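Local coordinates for DNA sulfur modification protein DndE (Escherichia coli, PDB 4LRV) that takes part in DNA phosphorothioation, the exchange of a non-bridging phosphate oxygen for sulfur in the DNA backbone, and probably does so by binding DNA, at residues A[28-31]-A[32-36]; A[65-68]-A[69-73]; A[37-41]-A[42-46]. All coordinates share one frame; numbering follows the deposited sequence.

Contact 1: A[28-31]-A[32-36]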
loop_
_atom_site.group_PDB
_atom_site.type_symbol
_atom_site.label_atom_id
_atom_site.label_comp_id
_atom_site.label_asym_id
_atom_site.label_seq_id
_atom_site.Cartn_x
_atom_site.Cartn_y
_atom_site.Cartn_z
ATOM N N PRO A 28 9.622 -1.670 -10.950
ATOM C CA PRO A 28 9.938 -1.063 -12.255
ATOM C C PRO A 28 8.799 -0.226 -12.846
ATOM O O PRO A 28 9.039 0.873 -13.343
ATOM C CB PRO A 28 10.241 -2.269 -13.145
ATOM C CG PRO A 28 10.601 -3.372 -12.206
ATOM C CD PRO A 28 9.780 -3.138 -10.967
ATOM N N ASN A 29 7.566 -0.708 -12.775
ATOM C CA ASN A 29 6.462 0.055 -13.352
ATOM C C ASN A 29 6.158 1.385 -12.636
ATOM O O ASN A 29 5.786 2.367 -13.283
ATOM C CB ASN A 29 5.203 -0.809 -13.533
ATOM C CG ASN A 29 4.560 -1.208 -12.219
ATOM O OD1 ASN A 29 5.218 -1.298 -11.180
ATOM N ND2 ASN A 29 3.252 -1.460 -12.264
ATOM N N ILE A 30 6.318 1.409 -11.313
ATOM C CA ILE A 30 6.133 2.637 -10.546
ATOM C C ILE A 30 7.282 3.604 -10.810
ATOM O O ILE A 30 7.085 4.813 -10.829
ATOM C CB ILE A 30 6.011 2.370 -9.018
ATOM C CG1 ILE A 30 4.641 1.761 -8.682
ATOM C CG2 ILE A 30 6.216 3.663 -8.229
ATOM C CD1 ILE A 30 4.526 1.202 -7.259
ATOM N N ALA A 31 8.484 3.061 -10.995
ATOM C CA ALA A 31 9.653 3.881 -11.263
ATOM C C ALA A 31 9.551 4.515 -12.645
ATOM O O ALA A 31 10.034 5.625 -12.864
ATOM C CB ALA A 31 10.901 3.052 -11.162
ATOM N N ALA A 32 8.922 3.802 -13.575
ATOM C CA ALA A 32 8.692 4.327 -14.899
ATOM C C ALA A 32 7.772 5.561 -14.838
ATOM O O ALA A 32 7.997 6.548 -15.543
ATOM C CB ALA A 32 8.127 3.247 -15.798
ATOM N N ARG A 33 6.750 5.512 -13.984
ATOM C CA ARG A 33 5.881 6.666 -13.785
ATOM C C ARG A 33 6.659 7.856 -13.265
ATOM O O ARG A 33 6.590 8.950 -13.844
ATOM C CB ARG A 33 4.755 6.337 -12.820
ATOM C CG ARG A 33 3.846 5.273 -13.344
ATOM C CD ARG A 33 2.862 4.859 -12.317
ATOM N NE ARG A 33 2.425 3.508 -12.611
ATOM C CZ ARG A 33 1.660 2.778 -11.813
ATOM N NH1 ARG A 33 1.240 3.271 -10.652
ATOM N NH2 ARG A 33 1.324 1.547 -12.185
ATOM N N LEU A 34 7.414 7.627 -12.188
ATOM C CA LEU A 34 8.248 8.658 -11.574
ATOM C C LEU A 34 9.320 9.218 -12.515
ATOM O O LEU A 34 9.553 10.420 -12.548
ATOM C CB LEU A 34 8.907 8.116 -10.307
ATOM C CG LEU A 34 7.971 7.520 -9.260
ATOM C CD1 LEU A 34 8.789 6.844 -8.179
ATOM C CD2 LEU A 34 7.014 8.587 -8.670
ATOM N N ALA A 35 9.973 8.345 -13.270
ATOM C CA ALA A 35 10.968 8.776 -14.241
ATOM C C ALA A 35 10.320 9.661 -15.315
ATOM O O ALA A 35 10.787 10.766 -15.566
ATOM C CB ALA A 35 11.638 7.580 -14.855
ATOM N N PHE A 36 9.228 9.191 -15.920
ATOM C CA PHE A 36 8.487 9.987 -16.898
ATOM C C PHE A 36 8.223 11.413 -16.407
ATOM O O PHE A 36 8.530 12.378 -17.109
ATOM C CB PHE A 36 7.163 9.310 -17.294
ATOM C CG PHE A 36 6.403 10.044 -18.372
ATOM C CD1 PHE A 36 6.795 9.957 -19.698
ATOM C CD2 PHE A 36 5.298 10.830 -18.056
ATOM C CE1 PHE A 36 6.107 10.639 -20.694
ATOM C CE2 PHE A 36 4.595 11.519 -19.052
ATOM C CZ PHE A 36 5.009 11.420 -20.372
#
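Ala-35 N donates to Ala-31 O at 2.8 Å and Ala-32 N to Pro-28 O at 2.9 Å, two rungs of the i to i+4 ladder that carries the chain through the first turns of helix 28-40. A third rung runs from Leu-34 N to Ile-30 O at 3.1 Å, whereas the one from Arg-33 N to Asn-29 O is weak at 3.4 Å. The polar side chains of Asn-29 and Arg-33, one turn apart, run side by side in the same direction. Their donors, Asn-29 ND2 and Arg-33 NH2, lie 3.6 Å apart because both turn to the carbonyl of Thr-65, with amide and guanidinium planes 66° apart; Arg-33 NE takes the carbonyl of Trp-66. The Asn-29 CG sits between its own N and carbonyl carbon (chi1 69°), a rotation that lets OD1 bond back to Thr-27 OG1. Packing begins with Ile-30, whose CG1 lies over one guanidinium face, offset toward the rim, while its CG2 touches Leu-34 CD1 at 4.1 Å. On the buried side, Ala-31 packs on Leu-17 and Leu-20, and Ala-32 and Ala-35 on Val-98 of helix 87-103. Two N-H-rich groups set next to each other thus make a receptor for backbone carbonyls, and the partial negative charge at the end of helix 63-67 probably offsets the charge of Arg-33.

Contact 2: A[65-68]-A[69-73]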
loop_
_atom_site.group_PDB
_atom_site.type_symbol
_atom_site.label_atom_id
_atom_site.label_comp_id
_atom_site.label_asym_id
_atom_site.label_seq_id
_atom_site.Cartn_x
_atom_site.Cartn_y
_atom_site.Cartn_z
ATOM N N THR A 65 -0.706 -1.481 -16.648
ATOM C CA THR A 65 0.378 -1.963 -15.818
ATOM C C THR A 65 1.461 -0.897 -15.681
ATOM O O THR A 65 1.906 -0.607 -14.571
ATOM C CB THR A 65 1.006 -3.246 -16.391
ATOM O OG1 THR A 65 -0.023 -4.186 -16.711
ATOM C CG2 THR A 65 1.939 -3.861 -15.383
ATOM N N TRP A 66 1.884 -0.326 -16.808
ATOM C CA TRP A 66 2.915 0.700 -16.787
ATOM C C TRP A 66 2.439 1.953 -16.066
ATOM O O TRP A 66 3.139 2.469 -15.187
ATOM C CB TRP A 66 3.349 1.100 -18.197
ATOM C CG TRP A 66 4.272 0.143 -18.910
ATOM C CD1 TRP A 66 3.997 -0.539 -20.055
ATOM C CD2 TRP A 66 5.618 -0.199 -18.552
ATOM N NE1 TRP A 66 5.074 -1.296 -20.425
ATOM C CE2 TRP A 66 6.087 -1.106 -19.524
ATOM C CE3 TRP A 66 6.474 0.167 -17.501
ATOM C CZ2 TRP A 66 7.374 -1.654 -19.485
ATOM C CZ3 TRP A 66 7.755 -0.377 -17.466
ATOM C CH2 TRP A 66 8.187 -1.283 -18.450
ATOM N N LEU A 67 1.253 2.436 -16.432
ATOM C CA LEU A 67 0.833 3.770 -16.014
ATOM C C LEU A 67 -0.010 3.813 -14.760
ATOM O O LEU A 67 0.127 4.744 -13.974
ATOM C CB LEU A 67 0.161 4.547 -17.167
ATOM C CG LEU A 67 0.980 4.592 -18.472
ATOM C CD1 LEU A 67 0.300 5.462 -19.519
ATOM C CD2 LEU A 67 2.428 5.055 -18.220
ATOM N N GLY A 68 -0.876 2.817 -14.574
ATOM C CA GLY A 68 -1.774 2.772 -13.411
ATOM C C GLY A 68 -2.711 3.963 -13.366
ATOM O O GLY A 68 -3.195 4.398 -14.409
ATOM N N GLU A 69 -2.945 4.497 -12.164
ATOM C CA GLU A 69 -3.788 5.688 -11.969
ATOM C C GLU A 69 -3.232 6.927 -12.685
ATOM O O GLU A 69 -3.937 7.934 -12.839
ATOM C CB GLU A 69 -3.933 6.033 -10.479
ATOM C CG GLU A 69 -3.999 4.852 -9.523
ATOM C CD GLU A 69 -5.414 4.371 -9.269
ATOM O OE1 GLU A 69 -5.761 4.154 -8.079
ATOM O OE2 GLU A 69 -6.175 4.220 -10.257
ATOM N N THR A 70 -1.964 6.868 -13.091
ATOM C CA THR A 70 -1.356 8.017 -13.741
ATOM C C THR A 70 -1.643 8.014 -15.245
ATOM O O THR A 70 -1.165 8.887 -15.964
ATOM C CB THR A 70 0.172 8.133 -13.477
ATOM O OG1 THR A 70 0.894 7.286 -14.382
ATOM C CG2 THR A 70 0.521 7.805 -12.034
ATOM N N LEU A 71 -2.446 7.047 -15.697
ATOM C CA LEU A 71 -2.757 6.863 -17.125
ATOM C C LEU A 71 -3.245 8.106 -17.847
ATOM O O LEU A 71 -2.594 8.571 -18.786
ATOM C CB LEU A 71 -3.754 5.720 -17.346
ATOM C CG LEU A 71 -4.026 5.430 -18.830
ATOM C CD1 LEU A 71 -3.820 3.969 -19.157
ATOM C CD2 LEU A 71 -5.404 5.869 -19.235
ATOM N N GLN A 72 -4.403 8.608 -17.421
ATOM C CA GLN A 72 -5.045 9.770 -18.022
ATOM C C GLN A 72 -4.077 10.936 -18.037
ATOM O O GLN A 72 -3.867 11.566 -19.073
ATOM C CB GLN A 72 -6.312 10.171 -17.243
ATOM C CG GLN A 72 -7.496 9.206 -17.357
ATOM C CD GLN A 72 -7.472 8.051 -16.345
ATOM O OE1 GLN A 72 -6.400 7.587 -15.910
ATOM N NE2 GLN A 72 -8.672 7.574 -15.974
ATOM N N ALA A 73 -3.494 11.213 -16.877
ATOM C CA ALA A 73 -2.517 12.277 -16.745
ATOM C C ALA A 73 -1.393 12.110 -17.763
ATOM O O ALA A 73 -1.099 13.033 -18.520
ATOM C CB ALA A 73 -1.951 12.303 -15.333
HETATM O O HOH W 1 -6.026 4.924 -14.755
#
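The carbonyl of Leu-67 is gripped by two donors of one residue, Thr-70. Thr-70 OG1 donates to Leu-67 O at 2.7 Å, tilted 21° from the carbonyl plane, while Thr-70 N, at 3.1 Å from Leu-67 O, stands well above that plane. A first torsion of 83° (chi1) turns the Thr-70 hydroxyl back toward Leu-67. The next carbonyl, that of Gly-68, also receives its donor from above: Leu-71 N lies 3.0 Å from Gly-68 O. A water donates to the same Gly-68 O at 2.9 Å and to Gln-72 OE1, tying the turn to the first turn of the following helix. Beside these bonds, Leu-67 CB rests 3.7 Å from Leu-71 CA, an apolar contact that closes the corner. Arg-33 of helix 28-40 packs against Thr-70. Gly-68 breaks helix 63-67 with positive phi (61°), and the backbone angles of Gly-68 and Glu-69 fit a type II' beta turn, followed at once by a type I turn over Glu-69 and Thr-70. The two overlapping turns swing the chain through a tight corner from helix 63-67 into helix 71-81.

Contact 3: A[37-41]-A[42-46]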
loop_
_atom_site.group_PDB
_atom_site.type_symbol
_atom_site.label_atom_id
_atom_site.label_comp_id
_atom_site.label_asym_id
_atom_site.label_seq_id
_atom_site.Cartn_x
_atom_site.Cartn_y
_atom_site.Cartn_z
ATOM N N PHE A 37 7.657 11.543 -15.207
ATOM C CA PHE A 37 7.284 12.872 -14.704
ATOM C C PHE A 37 8.459 13.745 -14.264
ATOM O O PHE A 37 8.362 14.965 -14.326
ATOM C CB PHE A 37 6.201 12.802 -13.624
ATOM C CG PHE A 37 4.852 12.416 -14.154
ATOM C CD1 PHE A 37 4.228 13.189 -15.125
ATOM C CD2 PHE A 37 4.216 11.270 -13.700
ATOM C CE1 PHE A 37 2.996 12.831 -15.641
ATOM C CE2 PHE A 37 2.977 10.899 -14.203
ATOM C CZ PHE A 37 2.361 11.685 -15.178
ATOM N N ARG A 38 9.568 13.147 -13.839
ATOM C CA ARG A 38 10.696 13.978 -13.470
ATOM C C ARG A 38 11.394 14.449 -14.745
ATOM O O ARG A 38 11.995 15.513 -14.794
ATOM C CB ARG A 38 11.634 13.284 -12.459
ATOM C CG ARG A 38 12.832 12.545 -13.030
ATOM C CD ARG A 38 13.899 12.323 -11.952
ATOM N NE ARG A 38 13.404 11.537 -10.820
ATOM C CZ ARG A 38 13.576 10.220 -10.670
ATOM N NH1 ARG A 38 14.232 9.509 -11.584
ATOM N NH2 ARG A 38 13.080 9.602 -9.598
ATOM N N SER A 39 11.266 13.658 -15.794
ATOM C CA SER A 39 11.795 14.028 -17.087
ATOM C C SER A 39 10.964 15.151 -17.714
ATOM O O SER A 39 11.482 16.165 -18.185
ATOM C CB SER A 39 11.785 12.808 -17.983
ATOM O OG SER A 39 12.359 13.114 -19.219
ATOM N N VAL A 40 9.659 14.962 -17.695
ATOM C CA VAL A 40 8.726 15.849 -18.370
ATOM C C VAL A 40 8.598 17.245 -17.716
ATOM O O VAL A 40 8.248 18.210 -18.392
ATOM C CB VAL A 40 7.392 15.102 -18.549
ATOM C CG1 VAL A 40 6.197 15.876 -18.047
ATOM C CG2 VAL A 40 7.256 14.595 -19.979
ATOM N N GLU A 41 8.905 17.358 -16.421
ATOM C CA GLU A 41 8.970 18.676 -15.773
ATOM C C GLU A 41 10.336 19.368 -15.911
ATOM O O GLU A 41 10.582 20.373 -15.264
ATOM C CB GLU A 41 8.540 18.604 -14.300
ATOM C CG GLU A 41 9.555 17.965 -13.337
ATOM C CD GLU A 41 8.998 17.810 -11.915
ATOM O OE1 GLU A 41 8.004 18.490 -11.578
ATOM O OE2 GLU A 41 9.537 16.997 -11.132
ATOM N N SER A 42 11.203 18.838 -16.767
ATOM C CA SER A 42 12.499 19.450 -17.047
ATOM C C SER A 42 12.600 19.901 -18.508
ATOM O O SER A 42 11.593 20.178 -19.149
ATOM C CB SER A 42 13.645 18.494 -16.686
ATOM O OG SER A 42 13.660 17.351 -17.535
ATOM N N GLU A 43 13.825 19.959 -19.026
ATOM C CA GLU A 43 14.114 20.550 -20.342
ATOM C C GLU A 43 14.140 19.512 -21.442
ATOM O O GLU A 43 13.980 19.840 -22.618
ATOM C CB GLU A 43 15.464 21.242 -20.314
ATOM C CG GLU A 43 15.678 22.106 -19.095
ATOM C CD GLU A 43 16.933 21.738 -18.331
ATOM O OE1 GLU A 43 16.825 21.603 -17.098
ATOM O OE2 GLU A 43 18.016 21.573 -18.953
ATOM N N PHE A 44 14.349 18.259 -21.073
ATOM C CA PHE A 44 14.378 17.214 -22.068
ATOM C C PHE A 44 13.071 17.180 -22.866
ATOM O O PHE A 44 11.997 17.371 -22.312
ATOM C CB PHE A 44 14.662 15.853 -21.432
ATOM C CG PHE A 44 14.655 14.729 -22.417
ATOM C CD1 PHE A 44 15.816 14.373 -23.085
ATOM C CD2 PHE A 44 13.474 14.049 -22.705
ATOM C CE1 PHE A 44 15.812 13.340 -24.010
ATOM C CE2 PHE A 44 13.456 13.025 -23.631
ATOM C CZ PHE A 44 14.630 12.669 -24.287
ATOM N N ARG A 45 13.195 16.966 -24.174
ATOM C CA ARG A 45 12.058 16.789 -25.061
ATOM C C ARG A 45 12.435 15.813 -26.159
ATOM O O ARG A 45 13.506 15.919 -26.773
ATOM C CB ARG A 45 11.619 18.109 -25.696
ATOM C CG ARG A 45 10.894 19.093 -24.782
ATOM C CD ARG A 45 9.555 18.558 -24.310
ATOM N NE ARG A 45 8.858 19.527 -23.469
ATOM C CZ ARG A 45 9.078 19.710 -22.166
ATOM N NH1 ARG A 45 9.995 18.995 -21.525
ATOM N NH2 ARG A 45 8.385 20.624 -21.500
ATOM N N TYR A 46 11.554 14.857 -26.404
ATOM C CA TYR A 46 11.712 13.967 -27.529
ATOM C C TYR A 46 11.562 14.734 -28.847
ATOM O O TYR A 46 10.795 15.688 -28.942
ATOM C CB TYR A 46 10.693 12.827 -27.459
ATOM C CG TYR A 46 10.725 11.918 -28.665
ATOM C CD1 TYR A 46 9.908 12.167 -29.765
ATOM C CD2 TYR A 46 11.585 10.826 -28.714
ATOM C CE1 TYR A 46 9.935 11.342 -30.876
ATOM C CE2 TYR A 46 11.623 9.993 -29.830
ATOM C CZ TYR A 46 10.791 10.254 -30.903
ATOM O OH TYR A 46 10.814 9.440 -32.016
#
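Backbone and hydroxyl hydrogen bonds from Ser-42 converge on one acceptor, Ser-39 O. Ser-42 N reaches it at 3.0 Å from well above the carbonyl plane, and Ser-42 OG donates to the same Ser-39 O at 2.6 Å, tilted only 22° from that plane. The second bond depends on the first torsion of Ser-42: with chi1 at 67° the hydroxyl folds back over the helix end. One residue earlier, Glu-41 N still makes a helical bond to Phe-37 O, at 3.2 Å; the backbone angles of Val-40 and Glu-41 are those of a type I turn.

A second set of bonds comes from the arginine. Arg-45 NH1 donates to Phe-44 O at 2.7 Å, with the oxygen close to the guanidinium plane, and to Ser-42 O at 3.1 Å, from above that carbonyl. The side chain, bent at chi2 (-65°), folds back along its own loop, and Arg-45 NH1 also lies 3.7 Å from Val-40 O, too far for more than a loose polar contact.

Packing across the junction is slight. Ser-39 OG, which is hydrogen-bonded to Asp-100, meets Phe-44 CD2 obliquely at 3.8 Å, and the Phe-44 ring makes an edge-to-face contact with His-97 of helix 87-103. Val-40 turns away from the loop and packs on Val-77 and Leu-81, and on Leu-76 of a neighbouring subunit.

Ser-42 thus supplies both donors to Ser-39 O, at the end of helix 28-40, and Arg-45 bridges the carbonyls of Ser-42 and Phe-44 in the loop that follows. The positive charge of Arg-45 near this carbonyl-rich end is probably favourable.

Contacts 1 and 3 follow one another on helix 28-40, their centres about 13 Å apart: contact 1 covers its first turns and contact 3 its last turn and exit into the loop. Contact 2 comes later in the chain, at the corner between helices 63-67 and 71-81. Its centre lies about 10 Å from that of contact 1, where side chains of contact 1 bond to backbone carbonyls of contact 2, and about 17 Å from that of contact 3, which it meets through Thr-70 CB and Phe-37 CE2, 4.0 Å apart. The corner is thus laid along helix 28-40. Contacts 2 and 3 also both touch the same neighbouring subunit, so this part of the fold takes part in the eight-chain assembly.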